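Side-chain contacts in DNA ligase (PDB 3GDE), which probably seals nicks in double-stranded DNA during replication, recombination and repair, using ATP and magnesium: residues A[72-77]-A[82-87]; A[100-105]-A[145-150]. One frame throughout, in Å; residues are numbered along the deposited sequence.

Both contacts lie in the helical N-terminal part of the ligase, their centres about 11 Å apart and away from the predicted nucleotide-binding residues, and every touching residue is buried except the partly exposed Glu74. They share no helix: contact 1 joins helices 66-77 and 81-91 across a short turn, contact 2 joins helices 94-108 and 135-149, which lie far apart in sequence. In each, one isoleucine carries most of the buried surface, Ile84 meeting mainly backbone and apolar carbon, Ile102 two carbonyl oxygens and a tyrosine. They meet through a probable hydrogen bond of Lys104 NZ to Ser77 O, a polar link between largely apolar interfaces, and by packing of Val76 on Tyr147 and Met87 on Leu101.

Contact 1 (A[72-77]-A[82-87]); sequences ALENVS and SEIESM
Ile84 brings its terminal methyl, CD1, against the backbone of Leu73 and Glu74, and this apolar approach carries the contact. The closest pair is Ile84 CD1 and Glu74 N at 3.5 Å, followed by Ile84 CD1 and Leu73 C at 3.7 Å, so the methyl lies on the peptide link between the two residues. Among the side chains, Leu73 CB is 3.9 Å from Ile84 CD1. Glu74 adds only the aliphatic part of its chain: its CG stands 4.1 Å from Ile84 CD1, and the Ile84 chain runs slantwise past that of Glu74. The reach of the methyl follows from an extended isoleucine chain, with CD1 anti to CA (chi2 179°). Of the 129 Å² buried between the segments, Ile84 supplies 76 Å².

Hydrogen bonds run within each helix or out to other parts of the fold, and none joins the two segments. Ser77 OG donates to Leu73 O over 2.6 Å, while Ser77 N reaches the same oxygen from the opposite face of the carbonyl plane; two donors thus grip one carbonyl near the helix end. The same hydroxyl oxygen lies 4.2 Å from Ile84 CD1, at the margin of the apolar patch, and is also hydrogen-bonded to Val79 N in the turn that follows. On the second helix Ser86 OG reaches back three residues, not four, to Glu83 O, and comes from the same face of that carbonyl as Met87 N.

Helix 94-108 extends the apolar surface, with Ala98 touching Leu73 and Val97 touching Ile84.

The short segment axes approach to 10.4 Å with 111° between their directions, well away from both parallel and antiparallel. Two consecutive helices, 66-77 and 81-91, joined by a short loop and packed crosswise, form a helical pair within the all-helical N-terminal DNA-binding domain of ATP-dependent DNA ligases.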
loop_
_atom_site.group_PDB
_atom_site.type_symbol
_atom_site.label_atom_id
_atom_site.label_comp_id
_atom_site.label_asym_id
_atom_site.label_seq_id
_atom_site.Cartn_x
_atom_site.Cartn_y
_atom_site.Cartn_z
ATOM N N ALA A 72 6.921 26.538 2.599
ATOM C CA ALA A 72 5.665 27.204 2.239
ATOM C C ALA A 72 5.044 27.885 3.451
ATOM O O ALA A 72 4.576 29.017 3.363
ATOM C CB ALA A 72 4.681 26.223 1.606
ATOM N N LEU A 73 5.050 27.192 4.580
ATOM C CA LEU A 73 4.539 27.734 5.834
ATOM C C LEU A 73 5.370 28.926 6.325
ATOM O O LEU A 73 4.821 29.882 6.870
ATOM C CB LEU A 73 4.431 26.626 6.898
ATOM C CG LEU A 73 3.285 25.615 6.700
ATOM C CD1 LEU A 73 3.418 24.388 7.600
ATOM C CD2 LEU A 73 1.920 26.258 6.899
ATOM N N GLU A 74 6.686 28.859 6.119
ATOM C CA GLU A 74 7.597 29.978 6.329
ATOM C C GLU A 74 7.153 31.188 5.506
ATOM O O GLU A 74 7.030 32.301 6.032
ATOM C CB GLU A 74 8.984 29.608 5.825
ATOM C CG GLU A 74 9.953 28.997 6.790
ATOM C CD GLU A 74 11.367 29.460 6.466
ATOM O OE1 GLU A 74 11.715 30.587 6.864
ATOM O OE2 GLU A 74 12.112 28.719 5.780
ATOM N N ASN A 75 6.953 30.964 4.205
ATOM C CA ASN A 75 6.571 32.033 3.284
ATOM C C ASN A 75 5.305 32.761 3.698
ATOM O O ASN A 75 5.276 33.988 3.688
ATOM C CB ASN A 75 6.395 31.516 1.854
ATOM C CG ASN A 75 7.700 31.114 1.202
ATOM O OD1 ASN A 75 7.712 30.307 0.266
ATOM N ND2 ASN A 75 8.807 31.662 1.688
ATOM N N VAL A 76 4.274 32.007 4.078
ATOM C CA VAL A 76 2.965 32.597 4.340
ATOM C C VAL A 76 2.865 33.264 5.709
ATOM O O VAL A 76 2.195 34.290 5.850
ATOM C CB VAL A 76 1.794 31.587 4.119
ATOM C CG1 VAL A 76 1.750 31.140 2.673
ATOM C CG2 VAL A 76 1.903 30.364 5.046
ATOM N N SER A 77 3.543 32.694 6.706
ATOM C CA SER A 77 3.396 33.127 8.097
ATOM C C SER A 77 4.472 34.111 8.526
ATOM O O SER A 77 4.299 34.845 9.508
ATOM C CB SER A 77 3.429 31.924 9.033
ATOM O OG SER A 77 4.711 31.317 9.022
ATOM N N SER A 82 12.828 27.013 11.900
ATOM C CA SER A 82 13.221 26.476 13.216
ATOM C C SER A 82 12.097 26.582 14.249
ATOM O O SER A 82 11.886 25.661 15.032
ATOM C CB SER A 82 14.501 27.154 13.735
ATOM O OG SER A 82 14.293 28.541 13.972
ATOM N N GLU A 83 11.365 27.693 14.226
ATOM C CA GLU A 83 10.189 27.851 15.091
ATOM C C GLU A 83 9.011 26.941 14.692
ATOM O O GLU A 83 8.344 26.381 15.559
ATOM C CB GLU A 83 9.744 29.316 15.156
ATOM C CG GLU A 83 8.703 29.599 16.246
ATOM C CD GLU A 83 8.426 31.087 16.463
ATOM O OE1 GLU A 83 9.249 31.942 16.050
ATOM O OE2 GLU A 83 7.367 31.400 17.051
ATOM N N ILE A 84 8.757 26.802 13.392
ATOM C CA ILE A 84 7.684 25.925 12.900
ATOM C C ILE A 84 7.975 24.457 13.264
ATOM O O ILE A 84 7.055 23.696 13.564
ATOM C CB ILE A 84 7.460 26.060 11.362
ATOM C CG1 ILE A 84 7.258 27.533 10.969
ATOM C CG2 ILE A 84 6.270 25.202 10.919
ATOM C CD1 ILE A 84 7.045 27.805 9.476
ATOM N N GLU A 85 9.253 24.082 13.233
ATOM C CA GLU A 85 9.691 22.747 13.634
ATOM C C GLU A 85 9.480 22.498 15.127
ATOM O O GLU A 85 8.987 21.438 15.514
ATOM C CB GLU A 85 11.138 22.491 13.199
ATOM C CG GLU A 85 11.261 22.351 11.680
ATOM C CD GLU A 85 12.676 22.449 11.151
ATOM O OE1 GLU A 85 13.586 22.856 11.906
ATOM O OE2 GLU A 85 12.880 22.117 9.962
ATOM N N SER A 86 9.790 23.481 15.969
ATOM C CA SER A 86 9.518 23.321 17.395
ATOM C C SER A 86 8.014 23.239 17.661
ATOM O O SER A 86 7.584 22.543 18.580
ATOM C CB SER A 86 10.168 24.433 18.229
ATOM O OG SER A 86 9.300 25.538 18.382
ATOM N N MET A 87 7.225 23.945 16.847
ATOM C CA MET A 87 5.765 23.882 16.924
ATOM C C MET A 87 5.217 22.481 16.608
ATOM O O MET A 87 4.260 22.048 17.242
ATOM C CB MET A 87 5.120 24.924 16.006
ATOM C CG MET A 87 5.305 26.383 16.434
ATOM S SD MET A 87 4.599 27.546 15.232
ATOM C CE MET A 87 2.855 27.466 15.683
#

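Contact 2 (A[100-105]-A[145-150]); sequences QLIKKK and GLYGLA
Ile102 packs tightly against two backbone carbonyls of 145-150, with its branches divided between them. CG2 lies 3.5 Å from Ala150 O, and CG1 is 3.6 Å from Tyr147 O; both are carbon-to-oxygen packing contacts. With CG2 anti to the backbone N and chi2 at 73°, the bent chain carries CD1 towards the Tyr147 ring.

There the fit is looser: Ile102 CD1 meets the ring obliquely, 4.2 Å from Tyr147 CD2, and the Ile102 chain lies roughly perpendicular to that of Tyr147. The phenol oxygen is held elsewhere, by a hydrogen bond to Thr159 OG1. Shortened to an alanine, Ile102 would lose CG1, CG2 and CD1, which is likely to open a gap beside the Tyr147 ring and uncover the carbonyl oxygens of Tyr147 and Ala150. Away from the joint, Lys103 of one segment and Leu149 of the other are exposed and add nothing to the contact, whose buried surface totals only 123 Å².

Helix 152-162 closes over the joint, its Pro152 and Ala155 touching Ile102 and Ala155 also reaching Tyr147. Helix 66-77 presses on the tyrosine through Leu69, Ala72 and Val76, while helix 81-91 packs on the neighbouring Leu101 through Ile84 and Met87.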
loop_
_atom_site.group_PDB
_atom_site.type_symbol
_atom_site.label_atom_id
_atom_site.label_comp_id
_atom_site.label_asym_id
_atom_site.label_seq_id
_atom_site.Cartn_x
_atom_site.Cartn_y
_atom_site.Cartn_z
ATOM N N GLN A 100 -2.640 26.899 13.099
ATOM C CA GLN A 100 -2.229 27.942 14.020
ATOM C C GLN A 100 -1.538 29.099 13.311
ATOM O O GLN A 100 -1.822 30.260 13.601
ATOM C CB GLN A 100 -1.330 27.356 15.122
ATOM C CG GLN A 100 -1.560 27.980 16.486
ATOM C CD GLN A 100 -3.043 28.135 16.820
ATOM O OE1 GLN A 100 -3.820 27.172 16.773
ATOM N NE2 GLN A 100 -3.440 29.357 17.152
ATOM N N LEU A 101 -0.646 28.790 12.377
ATOM C CA LEU A 101 0.032 29.839 11.608
ATOM C C LEU A 101 -0.926 30.680 10.751
ATOM O O LEU A 101 -0.786 31.891 10.678
ATOM C CB LEU A 101 1.150 29.257 10.736
ATOM C CG LEU A 101 2.330 28.594 11.461
ATOM C CD1 LEU A 101 3.322 28.052 10.453
ATOM C CD2 LEU A 101 3.015 29.578 12.446
ATOM N N ILE A 102 -1.893 30.036 10.105
ATOM C CA ILE A 102 -2.861 30.754 9.281
ATOM C C ILE A 102 -3.858 31.553 10.140
ATOM O O ILE A 102 -4.246 32.661 9.773
ATOM C CB ILE A 102 -3.560 29.821 8.248
ATOM C CG1 ILE A 102 -2.723 29.707 6.966
ATOM C CG2 ILE A 102 -4.931 30.367 7.850
ATOM C CD1 ILE A 102 -1.468 28.891 7.059
ATOM N N LYS A 103 -4.232 31.002 11.292
ATOM C CA LYS A 103 -5.082 31.702 12.248
ATOM C C LYS A 103 -4.446 33.026 12.666
ATOM O O LYS A 103 -5.108 34.060 12.678
ATOM C CB LYS A 103 -5.361 30.830 13.473
ATOM C CG LYS A 103 -6.391 31.416 14.427
ATOM C CD LYS A 103 -6.520 30.572 15.678
ATOM C CE LYS A 103 -7.173 31.352 16.821
ATOM N NZ LYS A 103 -7.129 30.606 18.116
ATOM N N LYS A 104 -3.156 32.976 12.991
ATOM C CA LYS A 104 -2.364 34.154 13.339
ATOM C C LYS A 104 -2.219 35.126 12.159
ATOM O O LYS A 104 -2.291 36.341 12.344
ATOM C CB LYS A 104 -0.997 33.701 13.875
ATOM C CG LYS A 104 0.188 34.635 13.616
ATOM C CD LYS A 104 1.442 33.828 13.220
ATOM C CE LYS A 104 1.572 33.662 11.695
ATOM N NZ LYS A 104 2.012 34.931 11.002
ATOM N N LYS A 105 -2.043 34.590 10.955
ATOM C CA LYS A 105 -1.789 35.403 9.764
ATOM C C LYS A 105 -3.001 36.175 9.235
ATOM O O LYS A 105 -2.863 37.311 8.792
ATOM C CB LYS A 105 -1.176 34.560 8.639
ATOM C CG LYS A 105 -0.607 35.380 7.490
ATOM C CD LYS A 105 0.535 36.279 7.961
ATOM C CE LYS A 105 1.030 37.172 6.835
ATOM N NZ LYS A 105 2.518 37.343 6.869
ATOM N N GLY A 145 0.870 29.561 -2.410
ATOM C CA GLY A 145 -0.318 30.196 -2.935
ATOM C C GLY A 145 -1.579 29.610 -2.340
ATOM O O GLY A 145 -2.556 30.332 -2.113
ATOM N N LEU A 146 -1.555 28.303 -2.079
ATOM C CA LEU A 146 -2.700 27.594 -1.530
ATOM C C LEU A 146 -2.903 27.946 -0.046
ATOM O O LEU A 146 -4.028 28.216 0.394
ATOM C CB LEU A 146 -2.498 26.088 -1.716
ATOM C CG LEU A 146 -3.653 25.189 -2.152
ATOM C CD1 LEU A 146 -4.328 25.689 -3.448
ATOM C CD2 LEU A 146 -3.141 23.759 -2.324
ATOM N N TYR A 147 -1.809 27.963 0.715
ATOM C CA TYR A 147 -1.857 28.347 2.130
ATOM C C TYR A 147 -2.258 29.808 2.334
ATOM O O TYR A 147 -2.856 30.144 3.351
ATOM C CB TYR A 147 -0.506 28.103 2.815
ATOM C CG TYR A 147 -0.230 26.681 3.225
ATOM C CD1 TYR A 147 0.930 26.034 2.806
ATOM C CD2 TYR A 147 -1.117 25.979 4.053
ATOM C CE1 TYR A 147 1.210 24.706 3.197
ATOM C CE2 TYR A 147 -0.858 24.659 4.444
ATOM C CZ TYR A 147 0.308 24.036 4.014
ATOM O OH TYR A 147 0.584 22.740 4.397
ATOM N N GLY A 148 -1.907 30.671 1.381
ATOM C CA GLY A 148 -2.331 32.072 1.401
ATOM C C GLY A 148 -3.831 32.282 1.220
ATOM O O GLY A 148 -4.366 33.299 1.644
ATOM N N LEU A 149 -4.508 31.322 0.602
ATOM C CA LEU A 149 -5.954 31.415 0.331
ATOM C C LEU A 149 -6.829 30.579 1.276
ATOM O O LEU A 149 -8.054 30.744 1.302
ATOM C CB LEU A 149 -6.240 30.996 -1.112
ATOM C CG LEU A 149 -6.256 31.948 -2.311
ATOM C CD1 LEU A 149 -5.777 33.355 -2.032
ATOM C CD2 LEU A 149 -5.460 31.316 -3.439
ATOM N N ALA A 150 -6.204 29.697 2.048
ATOM C CA ALA A 150 -6.910 28.721 2.865
ATOM C C ALA A 150 -7.326 29.246 4.244
ATOM O O ALA A 150 -6.650 30.087 4.827
ATOM C CB ALA A 150 -6.057 27.475 3.024
#